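Local coordinates for protein putative NTP pyrophosphohydrolase (Exiguobacterium sibiricum 255-15, PDB 3NL9) that is a putative NTP pyrophosphohydrolase of the all-helical MazG clan, and so probably cleaves a nucleoside triphosphate between its alpha and beta phosphates to release pyrophosphate, at residues 4-7 against 8-11; 11-14 against 15-19; 53-56 against 57-61. One frame throughout, in Å; residues are numbered along the deposited sequence.

Interaction 1. Residues 4-7 against 8-11; sequences QPNY and YQDV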
loop_
_atom_site.group_PDB
_atom_site.type_symbol
_atom_site.label_atom_id
_atom_site.label_comp_id
_atom_site.label_asym_id
_atom_site.label_seq_id
_atom_site.Cartn_x
_atom_site.Cartn_y
_atom_site.Cartn_z
ATOM N N GLN A 4 -17.678 -6.109 -3.319
ATOM C CA GLN A 4 -16.426 -5.350 -3.124
ATOM C C GLN A 4 -16.688 -3.967 -2.481
ATOM O O GLN A 4 -17.559 -3.228 -2.949
ATOM C CB GLN A 4 -15.709 -5.191 -4.470
ATOM C CG GLN A 4 -14.245 -4.737 -4.362
ATOM C CD GLN A 4 -13.719 -4.107 -5.646
ATOM O OE1 GLN A 4 -14.493 -3.718 -6.523
ATOM N NE2 GLN A 4 -12.401 -4.009 -5.765
ATOM N N PRO A 5 -15.938 -3.611 -1.402
ATOM C CA PRO A 5 -16.182 -2.295 -0.797
ATOM C C PRO A 5 -15.736 -1.154 -1.714
ATOM O O PRO A 5 -14.816 -1.348 -2.508
ATOM C CB PRO A 5 -15.336 -2.306 0.500
ATOM C CG PRO A 5 -14.729 -3.672 0.620
ATOM C CD PRO A 5 -14.842 -4.342 -0.736
ATOM N N ASN A 6 -16.366 0.014 -1.603
ATOM C CA ASN A 6 -15.827 1.212 -2.251
ATOM C C ASN A 6 -14.753 1.799 -1.355
ATOM O O ASN A 6 -15.015 2.726 -0.540
ATOM C CB ASN A 6 -16.865 2.299 -2.613
ATOM C CG ASN A 6 -16.267 3.357 -3.635
ATOM O OD1 ASN A 6 -15.038 3.720 -3.615
ATOM N ND2 ASN A 6 -17.127 3.816 -4.540
ATOM N N TYR A 7 -13.552 1.255 -1.539
ATOM C CA TYR A 7 -12.403 1.576 -0.715
ATOM C C TYR A 7 -12.163 3.057 -0.594
ATOM O O TYR A 7 -12.034 3.576 0.517
ATOM C CB TYR A 7 -11.135 0.931 -1.278
ATOM C CG TYR A 7 -11.159 -0.581 -1.323
ATOM C CD1 TYR A 7 -11.055 -1.341 -0.164
ATOM C CD2 TYR A 7 -11.271 -1.256 -2.524
ATOM C CE1 TYR A 7 -11.072 -2.749 -0.211
ATOM C CE2 TYR A 7 -11.298 -2.646 -2.574
ATOM C CZ TYR A 7 -11.189 -3.389 -1.424
ATOM O OH TYR A 7 -11.201 -4.777 -1.513
ATOM N N TYR A 8 -12.098 3.745 -1.743
ATOM C CA TYR A 8 -11.760 5.165 -1.749
ATOM C C TYR A 8 -12.850 5.997 -1.060
ATOM O O TYR A 8 -12.552 6.917 -0.280
ATOM C CB TYR A 8 -11.524 5.645 -3.212
ATOM C CG TYR A 8 -11.272 7.141 -3.340
ATOM C CD1 TYR A 8 -10.051 7.716 -2.977
ATOM C CD2 TYR A 8 -12.280 7.984 -3.772
ATOM C CE1 TYR A 8 -9.845 9.118 -3.095
ATOM C CE2 TYR A 8 -12.086 9.348 -3.888
ATOM C CZ TYR A 8 -10.871 9.915 -3.547
ATOM O OH TYR A 8 -10.712 11.284 -3.681
ATOM N N GLN A 9 -14.114 5.720 -1.366
ATOM C CA GLN A 9 -15.217 6.482 -0.740
ATOM C C GLN A 9 -15.262 6.225 0.771
ATOM O O GLN A 9 -15.531 7.138 1.526
ATOM C CB GLN A 9 -16.557 6.173 -1.395
ATOM C CG GLN A 9 -16.628 6.687 -2.879
ATOM C CD GLN A 9 -16.471 8.196 -3.005
ATOM O OE1 GLN A 9 -16.878 8.950 -2.109
ATOM N NE2 GLN A 9 -15.909 8.652 -4.135
ATOM N N ASP A 10 -14.930 5.005 1.196
ATOM C CA ASP A 10 -14.944 4.646 2.636
ATOM C C ASP A 10 -13.854 5.408 3.406
ATOM O O ASP A 10 -14.117 6.025 4.434
ATOM C CB ASP A 10 -14.754 3.138 2.809
ATOM C CG ASP A 10 -16.046 2.314 2.524
ATOM O OD1 ASP A 10 -17.133 2.882 2.356
ATOM O OD2 ASP A 10 -15.955 1.075 2.468
ATOM N N VAL A 11 -12.627 5.446 2.874
ATOM C CA VAL A 11 -11.573 6.251 3.506
ATOM C C VAL A 11 -11.852 7.735 3.407
ATOM O O VAL A 11 -11.561 8.472 4.325
ATOM C CB VAL A 11 -10.172 5.979 2.966
ATOM C CG1 VAL A 11 -9.114 6.866 3.723
ATOM C CG2 VAL A 11 -9.859 4.550 3.140
HETATM O O HOH W 1 -17.989 0.343 0.912
#
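Asn6 and Tyr7 hand the chain over from a loop to helix 7-17, their carbonyls opening the helical pattern: Asp10 N donates to Asn6 O at 2.9 Å, and Val11 N to Tyr7 O at 3.1 Å. Just before this the chain makes an inverse gamma turn centred on Asn6, closed by a weak bond from Tyr7 N back to Pro5 O.

The side chain of Asn6 folds over the new helix end. With CG anti to the backbone N (chi1 -165°), OD1 reaches Gln9 N at 3.1 Å; the bond is straight at the hydrogen, but the donor sits 59° out of the amide's carbonyl plane. Gln9 then lies alongside Asn6, both pointing the same way, CG to CG 3.4 Å. Its CG stays beside its own backbone N and the chain bends again at the next bond, which puts CB and CG against the Asn6 amide while the Gln9 amide leads away. The two amide planes are 89° apart.

Asp10 points back at the turn. Its OD2 takes a hydrogen bond of 2.7 Å from a water that in turn accepts from Asn6 N at 3.0 Å, so the N-H of the cap residue is tied to the carboxylate through solvent. OD2 also comes within 4.0 Å of Pro5 CB. A negative charge beside the first turn is likely to be favoured by the helix dipole.

Tyr7 turns away from the helix start and has Pro5 O 3.5 Å above one ring face, offset toward the rim. Its ring meets Phe120 of helix 117-128 edge-to-face, while Gln4 of the second subunit packs against it. An asparagine N-cap accepting from the N-H three residues on is a classic helix start, entered here through an inverse gamma turn.

Interaction 2. Residues 11-14 against 15-19; sequences VKQF and HQTFH. With EDO (1,2-ethanediol), chain B.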
loop_
_atom_site.group_PDB
_atom_site.type_symbol
_atom_site.label_atom_id
_atom_site.label_comp_id
_atom_site.label_asym_id
_atom_site.label_seq_id
_atom_site.Cartn_x
_atom_site.Cartn_y
_atom_site.Cartn_z
ATOM N N VAL A 11 -12.627 5.446 2.874
ATOM C CA VAL A 11 -11.573 6.251 3.506
ATOM C C VAL A 11 -11.852 7.735 3.407
ATOM O O VAL A 11 -11.561 8.472 4.325
ATOM C CB VAL A 11 -10.172 5.979 2.966
ATOM C CG1 VAL A 11 -9.114 6.866 3.723
ATOM C CG2 VAL A 11 -9.859 4.550 3.140
ATOM N N LYS A 12 -12.409 8.179 2.279
ATOM C CA LYS A 12 -12.777 9.579 2.146
ATOM C C LYS A 12 -13.763 9.964 3.247
ATOM O O LYS A 12 -13.654 11.022 3.896
ATOM C CB LYS A 12 -13.369 9.813 0.757
ATOM C CG LYS A 12 -13.692 11.265 0.478
ATOM C CD LYS A 12 -14.042 11.473 -0.978
ATOM C CE LYS A 12 -14.604 12.873 -1.169
ATOM N NZ LYS A 12 -14.692 13.230 -2.601
ATOM N N GLN A 13 -14.726 9.093 3.461
ATOM C CA GLN A 13 -15.695 9.246 4.548
ATOM C C GLN A 13 -15.013 9.322 5.953
ATOM O O GLN A 13 -15.325 10.181 6.762
ATOM C CB GLN A 13 -16.597 8.017 4.516
ATOM C CG GLN A 13 -17.489 7.894 5.714
ATOM C CD GLN A 13 -18.654 8.732 5.549
ATOM O OE1 GLN A 13 -19.578 8.353 4.809
ATOM N NE2 GLN A 13 -18.635 9.929 6.174
ATOM N N PHE A 14 -14.108 8.387 6.223
ATOM C CA PHE A 14 -13.341 8.393 7.475
ATOM C C PHE A 14 -12.625 9.745 7.635
ATOM O O PHE A 14 -12.719 10.389 8.685
ATOM C CB PHE A 14 -12.353 7.217 7.513
ATOM C CG PHE A 14 -11.493 7.174 8.790
ATOM C CD1 PHE A 14 -12.064 6.865 10.015
ATOM C CD2 PHE A 14 -10.160 7.518 8.752
ATOM C CE1 PHE A 14 -11.292 6.844 11.184
ATOM C CE2 PHE A 14 -9.394 7.520 9.909
ATOM C CZ PHE A 14 -9.955 7.177 11.114
ATOM N N HIS A 15 -11.959 10.209 6.570
ATOM C CA HIS A 15 -11.287 11.514 6.632
ATOM C C HIS A 15 -12.182 12.698 6.984
ATOM O O HIS A 15 -11.793 13.517 7.846
ATOM C CB HIS A 15 -10.480 11.815 5.350
ATOM C CG HIS A 15 -9.150 11.110 5.283
ATOM N ND1 HIS A 15 -7.989 11.757 4.915
ATOM C CD2 HIS A 15 -8.805 9.815 5.504
ATOM C CE1 HIS A 15 -6.985 10.898 4.925
ATOM N NE2 HIS A 15 -7.451 9.712 5.280
ATOM N N GLN A 16 -13.356 12.788 6.353
ATOM C CA GLN A 16 -14.323 13.875 6.652
ATOM C C GLN A 16 -14.766 13.723 8.100
ATOM O O GLN A 16 -14.685 14.661 8.863
ATOM C CB GLN A 16 -15.573 13.851 5.741
ATOM C CG GLN A 16 -15.304 14.172 4.237
ATOM C CD GLN A 16 -16.567 14.109 3.338
ATOM O OE1 GLN A 16 -17.485 14.925 3.470
ATOM N NE2 GLN A 16 -16.598 13.136 2.419
ATOM N N THR A 17 -15.163 12.510 8.493
ATOM C CA THR A 17 -15.793 12.310 9.807
ATOM C C THR A 17 -14.813 12.696 10.974
ATOM O O THR A 17 -15.212 13.388 11.925
ATOM C CB THR A 17 -16.359 10.864 9.927
ATOM O OG1 THR A 17 -17.473 10.701 9.017
ATOM C CG2 THR A 17 -16.842 10.547 11.343
ATOM N N PHE A 18 -13.533 12.352 10.811
ATOM C CA PHE A 18 -12.513 12.469 11.856
ATOM C C PHE A 18 -11.520 13.604 11.608
ATOM O O PHE A 18 -10.459 13.682 12.261
ATOM C CB PHE A 18 -11.818 11.091 12.004
ATOM C CG PHE A 18 -12.715 10.091 12.665
ATOM C CD1 PHE A 18 -12.755 9.978 14.054
ATOM C CD2 PHE A 18 -13.597 9.333 11.922
ATOM C CE1 PHE A 18 -13.664 9.114 14.664
ATOM C CE2 PHE A 18 -14.511 8.474 12.541
ATOM C CZ PHE A 18 -14.535 8.349 13.890
ATOM N N HIS A 19 -11.899 14.490 10.678
ATOM C CA HIS A 19 -11.170 15.722 10.378
ATOM C C HIS A 19 -9.729 15.458 9.924
ATOM O O HIS A 19 -8.817 16.135 10.378
ATOM C CB HIS A 19 -11.143 16.692 11.579
ATOM C CG HIS A 19 -12.490 17.014 12.159
ATOM N ND1 HIS A 19 -12.635 17.729 13.331
ATOM C CD2 HIS A 19 -13.749 16.726 11.738
ATOM C CE1 HIS A 19 -13.922 17.869 13.604
ATOM N NE2 HIS A 19 -14.618 17.259 12.659
HETATM C C1 EDO B . -5.689 8.450 8.299
HETATM O O1 EDO B . -4.384 9.018 8.050
HETATM C C2 EDO B . -5.921 7.271 7.343
HETATM O O2 EDO B . -5.736 7.639 5.960
HETATM O O HOH W 2 -19.262 12.159 6.861
#
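Val11 to Phe14 offer their carbonyls to the next turn, and four backbone hydrogen bonds of 2.9 to 3.0 Å join the two segments, each spanning four residues: His15 N to Val11 O, Gln16 N to Lys12 O, Thr17 N to Gln13 O and Phe18 N to Phe14 O. The last reaches the residue at which the chain begins to leave helical geometry.

The aromatic contact is between Phe14 and Phe18. Phe14 carries CG anti to its N (chi1 179°), whereas CG of Phe18 stays beside its own N, and this brings the two side chains together at about a right angle. CE1 of Phe14 lies over a face of the Phe18 ring, 3.5 Å from Phe18 CD2, and Phe18 CB lies over a face of Phe14. The rings are inclined by only 29° but slid apart, centroids 4.9 Å from each other, with little overlap. With an alanine at Phe14, the touch of CE1 on Phe18 CD2 would be lost and a gap would probably open beside the Phe18 ring.

Among polar groups, the imidazole of His15 is held at both nitrogens: ND1 bonds to Pro21 O, and NE2 meets O2 of a 1,2-ethanediol, in the ring plane, at 2.8 Å. Arg37 also binds this diol, which probably came from the crystallisation liquor.

For apolar contact, CG1 of Val11 runs alongside the imidazole, 3.5 Å from His15 CD2. Further out, Phe18 packs on Leu131 and Pro137, and Val11 on Gly107 of the second subunit. The helix ends in a Schellman motif: His19, with positive phi, is the C-prime residue, and His20 N returns to His15 O.

Interaction 3. Residues 53-56 against 57-61; sequences SSQN and ETEFL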
loop_
_atom_site.group_PDB
_atom_site.type_symbol
_atom_site.label_atom_id
_atom_site.label_comp_id
_atom_site.label_asym_id
_atom_site.label_seq_id
_atom_site.Cartn_x
_atom_site.Cartn_y
_atom_site.Cartn_z
ATOM N N SER A 53 5.549 -11.872 9.975
ATOM C CA SER A 53 6.058 -12.967 9.110
ATOM C C SER A 53 7.231 -13.746 9.758
ATOM O O SER A 53 7.678 -14.768 9.221
ATOM C CB SER A 53 6.504 -12.411 7.728
ATOM O OG SER A 53 5.476 -11.640 7.097
ATOM N N SER A 54 7.738 -13.250 10.886
ATOM C CA SER A 54 8.930 -13.781 11.536
ATOM C C SER A 54 8.642 -14.671 12.742
ATOM O O SER A 54 7.663 -14.481 13.443
ATOM C CB SER A 54 9.816 -12.614 12.007
ATOM O OG SER A 54 10.354 -11.909 10.902
ATOM N N GLN A 55 9.529 -15.621 13.008
ATOM C CA GLN A 55 9.360 -16.525 14.139
ATOM C C GLN A 55 10.263 -16.186 15.319
ATOM O O GLN A 55 10.038 -16.676 16.428
ATOM C CB GLN A 55 9.549 -17.974 13.688
ATOM C CG GLN A 55 8.460 -18.390 12.696
ATOM C CD GLN A 55 8.675 -19.769 12.102
ATOM O OE1 GLN A 55 8.516 -20.780 12.788
ATOM N NE2 GLN A 55 9.019 -19.816 10.816
ATOM N N ASN A 56 11.252 -15.321 15.099
ATOM C CA ASN A 56 12.162 -14.886 16.161
ATOM C C ASN A 56 12.883 -13.602 15.775
ATOM O O ASN A 56 12.794 -13.130 14.621
ATOM C CB ASN A 56 13.188 -15.991 16.489
ATOM C CG ASN A 56 13.942 -16.454 15.268
ATOM O OD1 ASN A 56 14.628 -15.670 14.617
ATOM N ND2 ASN A 56 13.797 -17.724 14.934
ATOM N N GLU A 57 13.622 -13.060 16.745
ATOM C CA GLU A 57 14.329 -11.786 16.574
ATOM C C GLU A 57 15.386 -11.885 15.468
ATOM O O GLU A 57 15.545 -10.968 14.679
ATOM C CB GLU A 57 14.950 -11.358 17.914
ATOM C CG GLU A 57 15.748 -10.075 17.855
ATOM C CD GLU A 57 16.204 -9.617 19.232
ATOM O OE1 GLU A 57 15.419 -8.899 19.903
ATOM O OE2 GLU A 57 17.343 -9.975 19.623
ATOM N N THR A 58 16.083 -13.012 15.405
ATOM C CA THR A 58 17.145 -13.206 14.405
ATOM C C THR A 58 16.590 -13.106 12.967
ATOM O O THR A 58 17.142 -12.367 12.128
ATOM C CB THR A 58 17.862 -14.532 14.640
ATOM O OG1 THR A 58 18.436 -14.542 15.966
ATOM C CG2 THR A 58 18.966 -14.769 13.598
ATOM N N GLU A 59 15.495 -13.829 12.703
ATOM C CA GLU A 59 14.775 -13.767 11.397
ATOM C C GLU A 59 14.373 -12.359 11.077
ATOM O O GLU A 59 14.540 -11.869 9.954
ATOM C CB GLU A 59 13.472 -14.603 11.428
ATOM C CG GLU A 59 13.707 -16.090 11.281
ATOM C CD GLU A 59 12.498 -16.873 10.817
ATOM O OE1 GLU A 59 11.323 -16.440 10.998
ATOM O OE2 GLU A 59 12.740 -17.960 10.261
ATOM N N PHE A 60 13.768 -11.726 12.071
ATOM C CA PHE A 60 13.106 -10.470 11.859
ATOM C C PHE A 60 14.141 -9.383 11.523
ATOM O O PHE A 60 13.980 -8.631 10.561
ATOM C CB PHE A 60 12.271 -10.124 13.084
ATOM C CG PHE A 60 11.686 -8.766 13.041
ATOM C CD1 PHE A 60 10.939 -8.369 11.956
ATOM C CD2 PHE A 60 11.873 -7.881 14.098
ATOM C CE1 PHE A 60 10.388 -7.120 11.901
ATOM C CE2 PHE A 60 11.332 -6.613 14.043
ATOM C CZ PHE A 60 10.589 -6.233 12.955
ATOM N N LEU A 61 15.213 -9.352 12.296
ATOM C CA LEU A 61 16.287 -8.408 12.065
ATOM C C LEU A 61 16.965 -8.633 10.701
ATOM O O LEU A 61 17.277 -7.655 9.998
ATOM C CB LEU A 61 17.301 -8.454 13.232
ATOM C CG LEU A 61 16.816 -7.818 14.533
ATOM C CD1 LEU A 61 17.914 -7.792 15.611
ATOM C CD2 LEU A 61 16.256 -6.418 14.223
HETATM O O HOH W 3 9.181 -17.220 9.453
#
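Asn56 and Glu59 cross at about a right angle where helix 57-79 begins, amide and carboxylate planes 54° apart. The asparagine's CG sits between its own N and carbonyl carbon, the crowded position (chi1 54°), and this swings OD1 over the first turn to accept from Glu59 N at 2.8 Å. The bond is almost straight and enters close to the axis of the side-chain carbonyl. The same oxygen rests 3.5 Å from Glu59 CG, while Asn56 O takes the N-H of Phe60 at 3.1 Å.

Glu59 answers in the opposite direction. Its chain, extended beyond CG, runs back toward the loop and crosses Gln55 obliquely. OE1 accepts from Gln55 N at 2.8 Å on the anti side of the carboxylate, the donor lying 31° out of its plane. This is one residue earlier than the N-H a capping box would use. A water fastens the ends together: it donates to Glu59 OE1 at 2.8 Å and to Ser53 O at 2.9 Å, and accepts from Gln55 NE2 at 2.9 Å.

Ser54 faces Phe60. Ser54 OG lies near the plane of the ring, at its edge, and 3.4 Å from Phe60 CB, but bonds to Leu50 O at the end of helix 31-52. The phenylalanine's ring leads away to meet His51 edge-to-face and packs on Leu79 of the second subunit, whose Leu31 lies against Ser54 and Glu59.

The chemistry is reciprocal: a side chain accepts from backbone in each direction, Asn56 capping the helix and Glu59 holding the loop N-H of Gln55, so loop and helix start fix each other. OE1 is gripped by both an amide and a water, and the carboxylate beside the helix's N-terminus is probably stabilised in its charged form.

Interactions 1 and 2 are consecutive parts of helix 7-17, sharing Val11, with centres 12 Å apart; the first starts the helix and the second closes it. Interaction 3 starts another helix, 57-79, across the chain's centre: its centre is about 34 Å from that of interaction 1 and 36 Å from that of interaction 2, and the nearest atoms are about 20 and 23 Å away. Asparagine caps thus open both helices. All three contacts touch the second subunit, so the dimer reaches each of them. The bound diol is held by interaction 2, and the side chain of the shared Val11 comes within about 4 Å of it; it may mark a pocket.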